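Local coordinates for protein 4-amino-4-deoxy-L-arabinose transferase or related glycosyltransferases of PMT family (Cupriavidus metallidurans, PDB 5EZM) that probably transfers 4-amino-4-deoxy-L-arabinose from an undecaprenyl-phosphate carrier to lipid A, as a zinc-containing membrane glycosyltransferase of the GT-C fold, at residues I65-F70 with R498-M503; N81-F86 with Q519-D524; P249-V254 with P259-F264. All blocks are in the same frame, centred on the assembly; numbering follows the deposited sequence.

Interaction 1. Residues I65-F70 with R498-M503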
loop_
_atom_site.group_PDB
_atom_site.type_symbol
_atom_site.label_atom_id
_atom_site.label_comp_id
_atom_site.label_asym_id
_atom_site.label_seq_id
_atom_site.Cartn_x
_atom_site.Cartn_y
_atom_site.Cartn_z
ATOM N N ILE A 65 -9.147 -7.846 -8.907
ATOM C CA ILE A 65 -10.069 -6.849 -9.443
ATOM C C ILE A 65 -9.501 -6.253 -10.722
ATOM O O ILE A 65 -10.180 -6.174 -11.753
ATOM C CB ILE A 65 -10.354 -5.761 -8.394
ATOM C CG1 ILE A 65 -11.213 -6.327 -7.262
ATOM C CG2 ILE A 65 -11.039 -4.573 -9.039
ATOM C CD1 ILE A 65 -11.404 -5.380 -6.101
ATOM N N SER A 66 -8.229 -5.854 -10.680
ATOM C CA SER A 66 -7.603 -5.299 -11.873
ATOM C C SER A 66 -7.546 -6.324 -12.997
ATOM O O SER A 66 -7.719 -5.974 -14.169
ATOM C CB SER A 66 -6.210 -4.781 -11.538
ATOM O OG SER A 66 -6.298 -3.667 -10.669
ATOM N N ARG A 67 -7.311 -7.596 -12.664
ATOM C CA ARG A 67 -7.328 -8.627 -13.697
ATOM C C ARG A 67 -8.692 -8.700 -14.376
ATOM O O ARG A 67 -8.784 -8.744 -15.606
ATOM C CB ARG A 67 -6.959 -9.988 -13.108
ATOM C CG ARG A 67 -6.841 -11.082 -14.166
ATOM C CD ARG A 67 -6.804 -12.474 -13.553
ATOM N NE ARG A 67 -8.101 -12.877 -13.019
ATOM C CZ ARG A 67 -9.075 -13.407 -13.750
ATOM N NH1 ARG A 67 -10.222 -13.749 -13.182
ATOM N NH2 ARG A 67 -8.902 -13.591 -15.052
ATOM N N GLU A 68 -9.767 -8.710 -13.583
ATOM C CA GLU A 68 -11.104 -8.835 -14.153
ATOM C C GLU A 68 -11.457 -7.621 -14.997
ATOM O O GLU A 68 -12.070 -7.757 -16.062
ATOM C CB GLU A 68 -12.131 -9.042 -13.040
ATOM C CG GLU A 68 -12.034 -10.408 -12.382
ATOM C CD GLU A 68 -12.978 -10.565 -11.211
ATOM O OE1 GLU A 68 -14.139 -10.109 -11.309
ATOM O OE2 GLU A 68 -12.554 -11.139 -10.188
ATOM N N MET A 69 -11.081 -6.426 -14.536
ATOM C CA MET A 69 -11.274 -5.234 -15.354
ATOM C C MET A 69 -10.508 -5.355 -16.666
ATOM O O MET A 69 -11.031 -5.022 -17.737
ATOM C CB MET A 69 -10.832 -3.997 -14.573
ATOM C CG MET A 69 -11.069 -2.680 -15.281
ATOM S SD MET A 69 -10.598 -1.276 -14.250
ATOM C CE MET A 69 -11.711 -1.451 -12.860
ATOM N N PHE A 70 -9.276 -5.866 -16.594
ATOM C CA PHE A 70 -8.443 -6.052 -17.777
ATOM C C PHE A 70 -9.079 -7.026 -18.761
ATOM O O PHE A 70 -9.044 -6.807 -19.977
ATOM C CB PHE A 70 -7.065 -6.539 -17.331
ATOM C CG PHE A 70 -6.145 -6.932 -18.450
ATOM C CD1 PHE A 70 -5.829 -6.041 -19.459
ATOM C CD2 PHE A 70 -5.552 -8.183 -18.458
ATOM C CE1 PHE A 70 -4.961 -6.400 -20.476
ATOM C CE2 PHE A 70 -4.684 -8.548 -19.467
ATOM C CZ PHE A 70 -4.388 -7.654 -20.478
ATOM N N ARG A 498 -6.462 -17.560 -12.683
ATOM C CA ARG A 498 -7.120 -16.764 -13.718
ATOM C C ARG A 498 -8.582 -17.185 -13.849
ATOM O O ARG A 498 -9.101 -17.405 -14.946
ATOM C CB ARG A 498 -6.389 -16.881 -15.060
ATOM C CG ARG A 498 -4.865 -16.842 -14.981
ATOM C CD ARG A 498 -4.353 -15.457 -14.648
ATOM N NE ARG A 498 -2.933 -15.292 -14.961
ATOM C CZ ARG A 498 -1.950 -15.333 -14.064
ATOM N NH1 ARG A 498 -2.226 -15.538 -12.782
ATOM N NH2 ARG A 498 -0.690 -15.164 -14.447
ATOM N N HIS A 499 -9.248 -17.311 -12.701
ATOM C CA HIS A 499 -10.587 -17.885 -12.643
ATOM C C HIS A 499 -11.341 -17.367 -11.421
ATOM O O HIS A 499 -10.883 -17.550 -10.287
ATOM C CB HIS A 499 -10.495 -19.410 -12.614
ATOM C CG HIS A 499 -11.799 -20.104 -12.852
ATOM N ND1 HIS A 499 -12.830 -20.081 -11.939
ATOM C CD2 HIS A 499 -12.234 -20.855 -13.892
ATOM C CE1 HIS A 499 -13.847 -20.780 -12.411
ATOM N NE2 HIS A 499 -13.511 -21.262 -13.594
ATOM N N PRO A 500 -12.493 -16.729 -11.605
ATOM C CA PRO A 500 -13.206 -16.137 -10.471
ATOM C C PRO A 500 -13.907 -17.185 -9.622
ATOM O O PRO A 500 -14.253 -18.276 -10.080
ATOM C CB PRO A 500 -14.235 -15.210 -11.134
ATOM C CG PRO A 500 -13.832 -15.127 -12.577
ATOM C CD PRO A 500 -13.147 -16.416 -12.882
ATOM N N LEU A 501 -14.123 -16.822 -8.361
ATOM C CA LEU A 501 -14.892 -17.653 -7.447
ATOM C C LEU A 501 -16.381 -17.388 -7.614
ATOM O O LEU A 501 -16.803 -16.249 -7.831
ATOM C CB LEU A 501 -14.494 -17.372 -5.997
ATOM C CG LEU A 501 -13.131 -17.827 -5.484
ATOM C CD1 LEU A 501 -12.954 -17.372 -4.050
ATOM C CD2 LEU A 501 -13.009 -19.337 -5.583
ATOM N N MET A 502 -17.180 -18.444 -7.505
ATOM C CA MET A 502 -18.625 -18.303 -7.365
ATOM C C MET A 502 -18.952 -18.399 -5.882
ATOM O O MET A 502 -18.913 -19.489 -5.299
ATOM C CB MET A 502 -19.383 -19.356 -8.166
ATOM C CG MET A 502 -20.884 -19.266 -7.966
ATOM S SD MET A 502 -21.811 -20.148 -9.227
ATOM C CE MET A 502 -21.251 -19.277 -10.692
ATOM N N MET A 503 -19.266 -17.258 -5.274
ATOM C CA MET A 503 -19.409 -17.188 -3.827
ATOM C C MET A 503 -20.596 -18.017 -3.353
ATOM O O MET A 503 -21.688 -17.956 -3.932
ATOM C CB MET A 503 -19.559 -15.735 -3.382
ATOM C CG MET A 503 -18.298 -14.913 -3.570
ATOM S SD MET A 503 -16.863 -15.683 -2.790
ATOM C CE MET A 503 -17.342 -15.665 -1.066
#

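Interaction 2. Residues N81-F86 with Q519-D524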
loop_
_atom_site.group_PDB
_atom_site.type_symbol
_atom_site.label_atom_id
_atom_site.label_comp_id
_atom_site.label_asym_id
_atom_site.label_seq_id
_atom_site.Cartn_x
_atom_site.Cartn_y
_atom_site.Cartn_z
ATOM N N ASN A 81 -14.409 -10.981 -8.314
ATOM C CA ASN A 81 -14.956 -12.319 -8.532
ATOM C C ASN A 81 -16.340 -12.233 -9.174
ATOM O O ASN A 81 -17.312 -12.831 -8.704
ATOM C CB ASN A 81 -14.978 -13.120 -7.230
ATOM C CG ASN A 81 -13.583 -13.348 -6.674
ATOM O OD1 ASN A 81 -12.886 -14.279 -7.080
ATOM N ND2 ASN A 81 -13.161 -12.488 -5.750
ATOM N N ALA A 82 -16.416 -11.451 -10.252
ATOM C CA ALA A 82 -17.605 -11.303 -11.083
ATOM C C ALA A 82 -18.711 -10.547 -10.357
ATOM O O ALA A 82 -19.786 -10.327 -10.923
ATOM C CB ALA A 82 -18.113 -12.669 -11.559
ATOM N N LEU A 83 -18.460 -10.123 -9.122
ATOM C CA LEU A 83 -19.464 -9.444 -8.317
ATOM C C LEU A 83 -19.100 -7.979 -8.122
ATOM O O LEU A 83 -17.925 -7.626 -7.987
ATOM C CB LEU A 83 -19.624 -10.115 -6.951
ATOM C CG LEU A 83 -20.055 -11.576 -6.970
ATOM C CD1 LEU A 83 -20.050 -12.115 -5.554
ATOM C CD2 LEU A 83 -21.428 -11.714 -7.606
ATOM N N LYS A 84 -20.130 -7.131 -8.104
ATOM C CA LYS A 84 -19.930 -5.698 -7.932
ATOM C C LYS A 84 -19.186 -5.414 -6.636
ATOM O O LYS A 84 -19.538 -5.935 -5.573
ATOM C CB LYS A 84 -21.272 -4.967 -7.936
ATOM C CG LYS A 84 -22.009 -5.006 -9.262
ATOM C CD LYS A 84 -23.302 -4.217 -9.183
ATOM C CE LYS A 84 -23.994 -4.159 -10.532
ATOM N NZ LYS A 84 -25.156 -3.222 -10.522
ATOM N N TYR A 85 -18.147 -4.589 -6.734
ATOM C CA TYR A 85 -17.326 -4.190 -5.594
ATOM C C TYR A 85 -17.306 -2.666 -5.580
ATOM O O TYR A 85 -16.574 -2.044 -6.354
ATOM C CB TYR A 85 -15.922 -4.775 -5.699
ATOM C CG TYR A 85 -15.070 -4.585 -4.466
ATOM C CD1 TYR A 85 -15.326 -5.303 -3.305
ATOM C CD2 TYR A 85 -14.002 -3.697 -4.466
ATOM C CE1 TYR A 85 -14.545 -5.138 -2.173
ATOM C CE2 TYR A 85 -13.215 -3.526 -3.338
ATOM C CZ TYR A 85 -13.492 -4.249 -2.195
ATOM O OH TYR A 85 -12.714 -4.084 -1.069
ATOM N N PHE A 86 -18.120 -2.069 -4.711
ATOM C CA PHE A 86 -18.261 -0.621 -4.625
ATOM C C PHE A 86 -17.656 -0.058 -3.342
ATOM O O PHE A 86 -18.100 0.982 -2.849
ATOM C CB PHE A 86 -19.731 -0.221 -4.733
ATOM C CG PHE A 86 -20.347 -0.521 -6.068
ATOM C CD1 PHE A 86 -19.556 -0.662 -7.199
ATOM C CD2 PHE A 86 -21.723 -0.655 -6.195
ATOM C CE1 PHE A 86 -20.126 -0.936 -8.436
ATOM C CE2 PHE A 86 -22.301 -0.925 -7.428
ATOM C CZ PHE A 86 -21.501 -1.069 -8.549
ATOM N N GLN A 519 -28.289 -13.991 -9.209
ATOM C CA GLN A 519 -28.168 -15.059 -10.193
ATOM C C GLN A 519 -26.723 -15.463 -10.457
ATOM O O GLN A 519 -26.486 -16.348 -11.287
ATOM C CB GLN A 519 -28.837 -14.645 -11.507
ATOM C CG GLN A 519 -30.350 -14.510 -11.409
ATOM C CD GLN A 519 -31.005 -14.250 -12.752
ATOM O OE1 GLN A 519 -30.326 -14.038 -13.757
ATOM N NE2 GLN A 519 -32.333 -14.268 -12.774
ATOM N N ARG A 520 -25.760 -14.846 -9.774
ATOM C CA ARG A 520 -24.347 -15.152 -9.942
ATOM C C ARG A 520 -23.740 -15.789 -8.699
ATOM O O ARG A 520 -22.513 -15.932 -8.620
ATOM C CB ARG A 520 -23.576 -13.879 -10.301
ATOM C CG ARG A 520 -24.278 -12.992 -11.316
ATOM C CD ARG A 520 -23.575 -11.650 -11.452
ATOM N NE ARG A 520 -22.274 -11.768 -12.101
ATOM C CZ ARG A 520 -22.034 -11.412 -13.360
ATOM N NH1 ARG A 520 -23.010 -10.908 -14.103
ATOM N NH2 ARG A 520 -20.819 -11.554 -13.873
ATOM N N VAL A 521 -24.566 -16.183 -7.734
ATOM C CA VAL A 521 -24.093 -16.577 -6.411
ATOM C C VAL A 521 -25.054 -17.611 -5.835
ATOM O O VAL A 521 -26.265 -17.549 -6.067
ATOM C CB VAL A 521 -23.953 -15.331 -5.503
ATOM C CG1 VAL A 521 -24.173 -15.672 -4.041
ATOM C CG2 VAL A 521 -22.588 -14.691 -5.695
ATOM N N VAL A 522 -24.509 -18.579 -5.106
ATOM C CA VAL A 522 -25.307 -19.528 -4.338
ATOM C C VAL A 522 -25.606 -18.889 -2.984
ATOM O O VAL A 522 -24.661 -18.536 -2.261
ATOM C CB VAL A 522 -24.584 -20.869 -4.165
ATOM C CG1 VAL A 522 -25.548 -21.931 -3.657
ATOM C CG2 VAL A 522 -23.942 -21.300 -5.476
ATOM N N PRO A 523 -26.877 -18.721 -2.607
ATOM C CA PRO A 523 -27.173 -17.959 -1.382
ATOM C C PRO A 523 -26.669 -18.622 -0.117
ATOM O O PRO A 523 -26.091 -17.946 0.741
ATOM C CB PRO A 523 -28.707 -17.858 -1.391
ATOM C CG PRO A 523 -29.128 -18.217 -2.778
ATOM C CD PRO A 523 -28.102 -19.178 -3.278
ATOM N N ASP A 524 -26.877 -19.928 0.028
ATOM C CA ASP A 524 -26.514 -20.641 1.242
ATOM C C ASP A 524 -25.922 -21.990 0.871
ATOM O O ASP A 524 -26.101 -22.484 -0.245
ATOM C CB ASP A 524 -27.725 -20.824 2.164
ATOM C CG ASP A 524 -28.898 -21.476 1.459
ATOM O OD1 ASP A 524 -28.983 -21.368 0.217
ATOM O OD2 ASP A 524 -29.736 -22.095 2.144
#

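Interaction 3. Residues P249-V254 with P259-F264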
loop_
_atom_site.group_PDB
_atom_site.type_symbol
_atom_site.label_atom_id
_atom_site.label_comp_id
_atom_site.label_asym_id
_atom_site.label_seq_id
_atom_site.Cartn_x
_atom_site.Cartn_y
_atom_site.Cartn_z
ATOM N N PRO A 249 -16.874 12.500 -13.896
ATOM C CA PRO A 249 -17.314 11.557 -14.946
ATOM C C PRO A 249 -17.471 10.107 -14.501
ATOM O O PRO A 249 -18.492 9.481 -14.819
ATOM C CB PRO A 249 -16.224 11.714 -16.014
ATOM C CG PRO A 249 -15.789 13.111 -15.873
ATOM C CD PRO A 249 -15.800 13.380 -14.394
ATOM N N TRP A 250 -16.505 9.551 -13.767
ATOM C CA TRP A 250 -16.654 8.162 -13.345
ATOM C C TRP A 250 -17.800 8.003 -12.356
ATOM O O TRP A 250 -18.543 7.017 -12.416
ATOM C CB TRP A 250 -15.360 7.627 -12.735
ATOM C CG TRP A 250 -15.538 6.241 -12.173
ATOM C CD1 TRP A 250 -15.536 5.064 -12.870
ATOM C CD2 TRP A 250 -15.763 5.890 -10.803
ATOM N NE1 TRP A 250 -15.736 4.005 -12.017
ATOM C CE2 TRP A 250 -15.879 4.486 -10.742
ATOM C CE3 TRP A 250 -15.872 6.627 -9.620
ATOM C CZ2 TRP A 250 -16.096 3.806 -9.548
ATOM C CZ3 TRP A 250 -16.088 5.950 -8.435
ATOM C CH2 TRP A 250 -16.198 4.554 -8.408
ATOM N N PHE A 251 -17.957 8.957 -11.436
ATOM C CA PHE A 251 -19.029 8.844 -10.454
ATOM C C PHE A 251 -20.394 8.917 -11.123
ATOM O O PHE A 251 -21.308 8.156 -10.777
ATOM C CB PHE A 251 -18.873 9.926 -9.384
ATOM C CG PHE A 251 -17.808 9.615 -8.369
ATOM C CD1 PHE A 251 -18.131 8.994 -7.174
ATOM C CD2 PHE A 251 -16.480 9.921 -8.619
ATOM C CE1 PHE A 251 -17.150 8.695 -6.242
ATOM C CE2 PHE A 251 -15.495 9.625 -7.689
ATOM C CZ PHE A 251 -15.832 9.012 -6.501
ATOM N N TYR A 252 -20.545 9.809 -12.102
ATOM C CA TYR A 252 -21.791 9.869 -12.855
ATOM C C TYR A 252 -22.025 8.577 -13.624
ATOM O O TYR A 252 -23.139 8.044 -13.627
ATOM C CB TYR A 252 -21.782 11.064 -13.807
ATOM C CG TYR A 252 -23.011 11.141 -14.685
ATOM C CD1 TYR A 252 -24.186 11.710 -14.214
ATOM C CD2 TYR A 252 -22.999 10.641 -15.981
ATOM C CE1 TYR A 252 -25.313 11.783 -15.009
ATOM C CE2 TYR A 252 -24.123 10.706 -16.784
ATOM C CZ TYR A 252 -25.277 11.280 -16.292
ATOM O OH TYR A 252 -26.403 11.353 -17.085
ATOM N N LEU A 253 -20.988 8.056 -14.283
ATOM C CA LEU A 253 -21.164 6.851 -15.086
ATOM C C LEU A 253 -21.574 5.665 -14.220
ATOM O O LEU A 253 -22.553 4.969 -14.521
ATOM C CB LEU A 253 -19.882 6.544 -15.858
ATOM C CG LEU A 253 -19.591 7.483 -17.033
ATOM C CD1 LEU A 253 -18.207 7.217 -17.599
ATOM C CD2 LEU A 253 -20.650 7.332 -18.108
ATOM N N VAL A 254 -20.848 5.432 -13.126
ATOM C CA VAL A 254 -21.148 4.278 -12.286
ATOM C C VAL A 254 -22.467 4.475 -11.544
ATOM O O VAL A 254 -23.164 3.498 -11.239
ATOM C CB VAL A 254 -19.976 3.999 -11.325
ATOM C CG1 VAL A 254 -19.976 4.979 -10.163
ATOM C CG2 VAL A 254 -20.010 2.557 -10.834
ATOM N N PRO A 259 -27.665 2.357 -10.167
ATOM C CA PRO A 259 -28.317 3.328 -9.272
ATOM C C PRO A 259 -28.008 3.118 -7.800
ATOM O O PRO A 259 -28.071 4.079 -7.022
ATOM C CB PRO A 259 -29.807 3.121 -9.568
ATOM C CG PRO A 259 -29.839 2.586 -10.960
ATOM C CD PRO A 259 -28.620 1.720 -11.088
ATOM N N GLU A 260 -27.669 1.899 -7.390
ATOM C CA GLU A 260 -27.393 1.622 -5.988
ATOM C C GLU A 260 -26.000 2.059 -5.556
ATOM O O GLU A 260 -25.669 1.926 -4.372
ATOM C CB GLU A 260 -27.580 0.127 -5.701
ATOM C CG GLU A 260 -26.488 -0.779 -6.268
ATOM C CD GLU A 260 -26.600 -0.998 -7.770
ATOM O OE1 GLU A 260 -27.530 -0.447 -8.394
ATOM O OE2 GLU A 260 -25.753 -1.728 -8.331
ATOM N N PHE A 261 -25.181 2.585 -6.476
ATOM C CA PHE A 261 -23.797 2.899 -6.120
ATOM C C PHE A 261 -23.686 4.051 -5.130
ATOM O O PHE A 261 -23.019 3.878 -4.095
ATOM C CB PHE A 261 -22.970 3.172 -7.380
ATOM C CG PHE A 261 -21.594 3.715 -7.090
ATOM C CD1 PHE A 261 -20.515 2.859 -6.935
ATOM C CD2 PHE A 261 -21.380 5.084 -6.966
ATOM C CE1 PHE A 261 -19.247 3.360 -6.664
ATOM C CE2 PHE A 261 -20.116 5.586 -6.689
ATOM C CZ PHE A 261 -19.051 4.724 -6.542
ATOM N N PRO A 262 -24.259 5.242 -5.375
ATOM C CA PRO A 262 -23.947 6.378 -4.485
ATOM C C PRO A 262 -24.359 6.153 -3.040
ATOM O O PRO A 262 -23.586 6.478 -2.127
ATOM C CB PRO A 262 -24.709 7.549 -5.125
ATOM C CG PRO A 262 -25.763 6.924 -5.956
ATOM C CD PRO A 262 -25.183 5.637 -6.455
ATOM N N ASN A 263 -25.550 5.593 -2.804
ATOM C CA ASN A 263 -25.976 5.315 -1.436
ATOM C C ASN A 263 -25.004 4.371 -0.740
ATOM O O ASN A 263 -24.689 4.554 0.443
ATOM C CB ASN A 263 -27.387 4.731 -1.432
ATOM C CG ASN A 263 -27.943 4.563 -0.034
ATOM O OD1 ASN A 263 -27.397 5.096 0.931
ATOM N ND2 ASN A 263 -29.040 3.825 0.082
ATOM N N PHE A 264 -24.507 3.364 -1.459
ATOM C CA PHE A 264 -23.528 2.454 -0.877
ATOM C C PHE A 264 -22.214 3.173 -0.601
ATOM O O PHE A 264 -21.801 3.318 0.554
ATOM C CB PHE A 264 -23.300 1.258 -1.803
ATOM C CG PHE A 264 -22.369 0.220 -1.233
ATOM C CD1 PHE A 264 -22.859 -0.806 -0.444
ATOM C CD2 PHE A 264 -21.007 0.277 -1.482
ATOM C CE1 PHE A 264 -22.012 -1.758 0.086
ATOM C CE2 PHE A 264 -20.149 -0.672 -0.955
ATOM C CZ PHE A 264 -20.655 -1.693 -0.167
#

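Interaction 1. Residues I65-F70 with R498-M503
R67 reaches from helix 58-72 over the R498-H499 peptide to the ring of P500. Its CB points toward 498-503. CG stands anti to the backbone N (chi1 -175°), which sends the chain out from the helix. CD meets the aliphatic part of R498: CD of R67 lies 4.0 Å from CD of R498. A bend at chi3 (72°) then turns the guanidinium along the other chain. NE sits near CA of R498, and it makes a salt bridge to OE1 of E64 on its own helix. CZ of R67 comes next, 3.8 Å from C of R498.

The surface it meets is the end of helix 493-497. R498 has left helical geometry there with positive phi, in a Schellman motif. This helix belongs to the C-terminal domain, which stands on the periplasmic side of the membrane in ArnT proteins. Helix 58-72 lies in the first periplasmic loop of the GT-C fold. One face of the guanidinium is laid against the peptide between R498 and H499. NH1 of R67 is 3.7 Å from N of H499, and NH2 of R67 is 3.8 Å from C of R498. P500 comes in at the edge, near the guanidinium plane, with its CG 3.9 Å from NH1 of R67. Replacing R67 with an alanine would probably leave E64 without its charged mate and open a gap under the R498-H499 peptide.

The R498 guanidinium turns elsewhere. It makes a cation-pi contact with F495, and NH1 of R498 is hydrogen-bonded to O of F495. NE of R67 and NE of R498 remain 6.0 Å apart.

Interaction 2. Residues N81-F86 with Q519-D524
A short beta-hairpin, strands 79-80 and 83-84 joined by a two-residue turn, brings A82 and L83 against R520 and V521 of the C-terminal domain. N81 and A82 form its type I' turn, with positive phi at both residues. The hairpin is part of the first periplasmic loop of the GT-C fold. The chain then runs on to E87, a zinc ligand. The side chain of L83 is about 12 Å from the zinc ion, so the contact lies near the metal site without forming part of it. The partner segment is the loop between helices 511-516 and 525-534.

The contact has an apolar half and a polar half. In the apolar half, the leucine runs across the valine, nearly square to it. Both methyls of the leucine fork meet one methyl of the valine: CD1 of L83 is 3.6 Å from CG2 of V521, and CD2 of L83 is 3.7 Å from the same CG2. V521 offers this branch because CG2 lies anti to its carbonyl carbon. M503 of strand 502-504 touches both residues and completes a small apolar cluster.

CD2 of L83 also comes near CB of R520. The L83 and R520 side chains lie alongside, heading opposite ways. The R520 chain bends at chi3 (70°), and its head group swings to the turn. There O of A82 lies 3.1 Å from NE of R520, at a slant to the guanidinium plane. The same oxygen accepts a hydrogen bond from NH1 of R79. Two arginines thus lie close to this oxygen and would probably polarise its carbonyl. OE1 of E517 makes a long, weak ion pair with NE of R520. At the guanidinium edge, CB of A82 lies in the plane, 3.7 Å from NH2 of R520.

Interaction 3. Residues P249-V254 with P259-F264
V254 N donates a 2.9 Å hydrogen bond to O of W250, one helical turn back. The bond belongs to helix 236-257, predicted to be largely transmembrane. W250, F251 and V254 of this helix all meet F261, the first residue of helix 261-267. A short turn joins the two helices, and H268 and H270, two zinc ligands, follow soon after.

V254 carries the face of the contact. Its CG1 lies between the backbone N and the carbonyl carbon (chi1 77°). This sets the methyl over the F261 ring in a CH-pi contact, 3.5 Å from the centroid and 10° off the normal. W250 comes to the far end of the same ring. CH2 of W250 is 3.4 Å from CZ of F261, and the ring planes stand at 87°. F251 meets the rim, with its CD1 4.0 Å from CE2 of F261. CZ3 of W250 also sits over the centre of the F251 ring, so the two aromatics brace each other. F251 touches a bound monoacylglycerol-like lipid as well.

The polar atoms turn to other partners. NE1 of W250 bonds to O of V76, and O of V254 accepts a bond from ND2 of N258. The F261 ring meets carbon atoms of W250, F251 and V254. This contact is therefore apolar and aromatic, with no charged group of the two segments at the F261 ring.

How the interactions relate
The three contacts follow the chain as 65-70, 81-86, 249-264, then 498-503 and 519-524. Interactions 1 and 2 alternate in sequence and lie about 11 Å apart, centre to centre. Both tie the first periplasmic loop to the C-terminal domain. E68 joins them, its carboxylate bonding to N of N81 and N of A82. In the C-terminal domain, V522 and M503 of strand 502-504 are joined by a backbone hydrogen bond. Interaction 3 is a local contact between consecutive helices, centred about 19 Å from interaction 2. K84 makes a salt bridge to E260, and F86 packs on F261 and F264. The segment 81-86 thus links all three, just before zinc ligand E87.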